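Local atomic coordinates of NS6 protease (Murine norovirus 1, PDB entry 4ASH), a protein that probably cleaves the norovirus polyprotein as a cysteine protease with a trypsin-like fold, releasing the mature non-structural proteins. Residues A[12-21]-A[32-42]. The protein carries 1 engineered substitution. Numbering follows the deposited sequence.
Sequences VQFGTGWGFW and HVAPPKGTEIF
F14, V33 and F42 carry most of the contact between the first β-hairpin of this trypsin-like protease and the long connection that follows strand 26-30, a worked example of how a hairpin turn and a loop without regular structure can share one aromatic core. A type II' turn, F14 to G17, joins strands 11-14 and 17-21. The F14 chi1 of -165° turns the ring away from its own backbone N and across to the loop, where P35 lies over one face in a CH-π contact, its CD 3.7 Å from the ring centroid. I41 meets the same ring obliquely, its CG2 3.9 Å from F14 CE1. F42 also borders it: the two planes are inclined by only 27° but offset so far that the rings scarcely overlap, with CZ of F42 3.7 Å from CD1 of F14. One face of the F42 ring receives W21, whose CZ2 comes within 3.6 Å of F42 CE2, while I41 CB lies over the opposite face. F27 and Y60 extend this aromatic cluster into the sheet. V33 turns its side chain to the turn, CG2 3.8 Å from F14 O and CB 3.6 Å from G17 N. H32, next in the chain, hydrogen-bonds through ND1 to D56, consistent with the histidine-acid pair of a catalytic triad. Polar fastening is concentrated at the turn: a water links T16 OG1 to H32 O, and T16 N donates to a lone pair of V33 O, in the carbonyl plane, at 2.9 Å.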
loop_
_atom_site.group_PDB
_atom_site.type_symbol
_atom_site.label_atom_id
_atom_site.label_comp_id
_atom_site.label_asym_id
_atom_site.label_seq_id
_atom_site.Cartn_x
_atom_site.Cartn_y
_atom_site.Cartn_z
ATOM N N VAL A 12 10.101 3.447 0.826
ATOM C CA VAL A 12 10.782 4.742 0.972
ATOM C C VAL A 12 9.826 5.853 1.375
ATOM O O VAL A 12 8.620 5.773 1.124
ATOM C CB VAL A 12 11.541 5.164 -0.318
ATOM C CG1 VAL A 12 12.613 4.131 -0.678
ATOM C CG2 VAL A 12 10.573 5.362 -1.492
ATOM N N GLN A 13 10.353 6.901 2.007
ATOM C CA GLN A 13 9.507 8.035 2.359
ATOM C C GLN A 13 8.986 8.719 1.101
ATOM O O GLN A 13 9.636 8.716 0.047
ATOM C CB GLN A 13 10.263 9.013 3.274
ATOM C CG GLN A 13 10.412 8.425 4.651
ATOM C CD GLN A 13 10.863 9.425 5.708
ATOM O OE1 GLN A 13 10.088 10.284 6.149
ATOM N NE2 GLN A 13 12.098 9.282 6.149
ATOM N N PHE A 14 7.786 9.265 1.199
ATOM C CA PHE A 14 7.148 9.898 0.059
ATOM C C PHE A 14 6.069 10.835 0.568
ATOM O O PHE A 14 5.130 10.403 1.228
ATOM C CB PHE A 14 6.528 8.828 -0.853
ATOM C CG PHE A 14 6.169 9.332 -2.214
ATOM C CD1 PHE A 14 7.163 9.731 -3.098
ATOM C CD2 PHE A 14 4.841 9.417 -2.618
ATOM C CE1 PHE A 14 6.833 10.197 -4.360
ATOM C CE2 PHE A 14 4.508 9.884 -3.881
ATOM C CZ PHE A 14 5.510 10.275 -4.753
ATOM N N GLY A 15 6.202 12.122 0.262
ATOM C CA GLY A 15 5.247 13.096 0.749
ATOM C C GLY A 15 5.203 13.036 2.261
ATOM O O GLY A 15 6.244 13.072 2.921
ATOM N N THR A 16 3.999 12.923 2.803
ATOM C CA THR A 16 3.801 12.838 4.248
ATOM C C THR A 16 3.655 11.388 4.727
ATOM O O THR A 16 3.164 11.125 5.830
ATOM C CB THR A 16 2.580 13.670 4.691
ATOM O OG1 THR A 16 1.418 13.253 3.961
ATOM C CG2 THR A 16 2.832 15.149 4.436
ATOM N N GLY A 17 4.124 10.451 3.903
ATOM C CA GLY A 17 4.080 9.048 4.262
ATOM C C GLY A 17 5.188 8.250 3.606
ATOM O O GLY A 17 6.367 8.630 3.635
ATOM N N TRP A 18 4.789 7.134 2.999
ATOM C CA TRP A 18 5.713 6.178 2.412
ATOM C C TRP A 18 5.139 5.686 1.097
ATOM O O TRP A 18 3.970 5.926 0.799
ATOM C CB TRP A 18 5.897 4.990 3.350
ATOM C CG TRP A 18 6.412 5.431 4.674
ATOM C CD1 TRP A 18 5.674 5.909 5.709
ATOM C CD2 TRP A 18 7.773 5.457 5.090
ATOM N NE1 TRP A 18 6.505 6.242 6.765
ATOM C CE2 TRP A 18 7.798 5.965 6.402
ATOM C CE3 TRP A 18 8.982 5.094 4.482
ATOM C CZ2 TRP A 18 8.980 6.120 7.114
ATOM C CZ3 TRP A 18 10.155 5.245 5.195
ATOM C CH2 TRP A 18 10.142 5.755 6.495
ATOM N N GLY A 19 5.971 5.011 0.312
ATOM C CA GLY A 19 5.496 4.301 -0.868
ATOM C C GLY A 19 6.360 3.070 -1.086
ATOM O O GLY A 19 7.324 2.839 -0.330
ATOM N N PHE A 20 6.038 2.297 -2.121
ATOM C CA PHE A 20 6.639 0.984 -2.338
ATOM C C PHE A 20 6.914 0.763 -3.809
ATOM O O PHE A 20 6.021 0.954 -4.652
ATOM C CB PHE A 20 5.677 -0.102 -1.848
ATOM C CG PHE A 20 6.223 -1.505 -1.949
ATOM C CD1 PHE A 20 7.230 -1.934 -1.099
ATOM C CD2 PHE A 20 5.723 -2.400 -2.891
ATOM C CE1 PHE A 20 7.721 -3.220 -1.167
ATOM C CE2 PHE A 20 6.214 -3.689 -2.967
ATOM C CZ PHE A 20 7.205 -4.106 -2.115
ATOM N N TRP A 21 8.145 0.362 -4.125
ATOM C CA TRP A 21 8.479 -0.040 -5.492
ATOM C C TRP A 21 8.018 -1.448 -5.795
ATOM O O TRP A 21 8.604 -2.420 -5.321
ATOM C CB TRP A 21 9.995 0.060 -5.728
ATOM C CG TRP A 21 10.478 1.460 -5.718
ATOM C CD1 TRP A 21 11.068 2.115 -4.672
ATOM C CD2 TRP A 21 10.376 2.411 -6.782
ATOM N NE1 TRP A 21 11.356 3.412 -5.031
ATOM C CE2 TRP A 21 10.935 3.623 -6.319
ATOM C CE3 TRP A 21 9.855 2.362 -8.080
ATOM C CZ2 TRP A 21 10.997 4.773 -7.109
ATOM C CZ3 TRP A 21 9.917 3.505 -8.865
ATOM C CH2 TRP A 21 10.476 4.693 -8.379
ATOM N N HIS A 32 -3.454 10.233 -0.338
ATOM C CA HIS A 32 -3.506 11.335 0.618
ATOM C C HIS A 32 -2.155 11.770 1.184
ATOM O O HIS A 32 -2.083 12.820 1.821
ATOM C CB HIS A 32 -4.512 11.070 1.749
ATOM C CG HIS A 32 -4.025 10.132 2.805
ATOM N ND1 HIS A 32 -4.215 8.766 2.744
ATOM C CD2 HIS A 32 -3.389 10.368 3.979
ATOM C CE1 HIS A 32 -3.704 8.202 3.823
ATOM N NE2 HIS A 32 -3.201 9.154 4.595
ATOM N N VAL A 33 -1.095 10.990 0.957
ATOM C CA VAL A 33 0.222 11.389 1.452
ATOM C C VAL A 33 1.103 11.952 0.342
ATOM O O VAL A 33 2.124 12.581 0.611
ATOM C CB VAL A 33 0.992 10.241 2.168
ATOM C CG1 VAL A 33 0.150 9.604 3.268
ATOM C CG2 VAL A 33 1.489 9.197 1.168
ATOM N N ALA A 34 0.699 11.747 -0.908
ATOM C CA ALA A 34 1.580 12.057 -2.025
ATOM C C ALA A 34 1.832 13.551 -2.185
ATOM O O ALA A 34 0.981 14.371 -1.847
ATOM C CB ALA A 34 1.020 11.480 -3.311
ATOM N N PRO A 35 3.010 13.901 -2.717
ATOM C CA PRO A 35 3.274 15.291 -3.096
ATOM C C PRO A 35 2.234 15.724 -4.117
ATOM O O PRO A 35 1.651 14.867 -4.788
ATOM C CB PRO A 35 4.647 15.219 -3.763
ATOM C CG PRO A 35 5.289 13.998 -3.206
ATOM C CD PRO A 35 4.155 13.021 -2.997
ATOM N N PRO A 36 2.008 17.038 -4.244
ATOM C CA PRO A 36 1.004 17.553 -5.174
ATOM C C PRO A 36 1.298 17.101 -6.597
ATOM O O PRO A 36 2.462 17.001 -6.998
ATOM C CB PRO A 36 1.165 19.071 -5.058
ATOM C CG PRO A 36 1.773 19.282 -3.711
ATOM C CD PRO A 36 2.692 18.118 -3.513
ATOM N N LYS A 37 0.243 16.811 -7.346
ATOM C CA LYS A 37 0.388 16.444 -8.743
ATOM C C LYS A 37 1.237 17.496 -9.449
ATOM O O LYS A 37 1.123 18.691 -9.171
ATOM C CB LYS A 37 -0.989 16.317 -9.399
ATOM C CG LYS A 37 -0.967 15.716 -10.788
ATOM C CD LYS A 37 -2.332 15.152 -11.152
ATOM C CE LYS A 37 -2.556 15.168 -12.653
ATOM N NZ LYS A 37 -2.619 16.563 -13.181
ATOM N N GLY A 38 2.115 17.046 -10.338
ATOM C CA GLY A 38 3.008 17.954 -11.032
ATOM C C GLY A 38 4.309 18.247 -10.305
ATOM O O GLY A 38 5.028 19.172 -10.679
ATOM N N THR A 39 4.616 17.465 -9.269
ATOM C CA THR A 39 5.876 17.603 -8.536
ATOM C C THR A 39 6.949 16.689 -9.128
ATOM O O THR A 39 6.683 15.529 -9.440
ATOM C CB THR A 39 5.704 17.240 -7.031
ATOM O OG1 THR A 39 4.761 18.126 -6.417
ATOM C CG2 THR A 39 7.027 17.314 -6.279
ATOM N N GLU A 40 8.165 17.202 -9.273
ATOM C CA GLU A 40 9.281 16.354 -9.674
ATOM C C GLU A 40 9.591 15.352 -8.554
ATOM O O GLU A 40 9.736 15.736 -7.389
ATOM C CB GLU A 40 10.512 17.199 -10.016
ATOM C CG GLU A 40 11.765 16.382 -10.249
ATOM C CD GLU A 40 12.969 17.247 -10.585
ATOM O OE1 GLU A 40 12.776 18.409 -11.008
ATOM O OE2 GLU A 40 14.107 16.761 -10.424
ATOM N N ILE A 41 9.656 14.067 -8.892
ATOM C CA ILE A 41 9.960 13.048 -7.882
ATOM C C ILE A 41 11.044 12.085 -8.353
ATOM O O ILE A 41 11.097 11.729 -9.525
ATOM C CB ILE A 41 8.709 12.247 -7.491
ATOM C CG1 ILE A 41 8.055 11.652 -8.740
ATOM C CG2 ILE A 41 7.717 13.128 -6.722
ATOM C CD1 ILE A 41 6.865 10.759 -8.445
ATOM N N PHE A 42 11.915 11.676 -7.434
ATOM C CA PHE A 42 13.025 10.781 -7.756
ATOM C C PHE A 42 13.842 11.274 -8.944
ATOM O O PHE A 42 14.354 10.475 -9.734
ATOM C CB PHE A 42 12.517 9.362 -8.018
ATOM C CG PHE A 42 11.558 8.867 -6.983
ATOM C CD1 PHE A 42 11.871 8.935 -5.633
ATOM C CD2 PHE A 42 10.330 8.346 -7.358
ATOM C CE1 PHE A 42 10.985 8.488 -4.673
ATOM C CE2 PHE A 42 9.431 7.892 -6.406
ATOM C CZ PHE A 42 9.751 7.961 -5.061
HETATM O O HOH W 1 0.119 14.980 2.301
#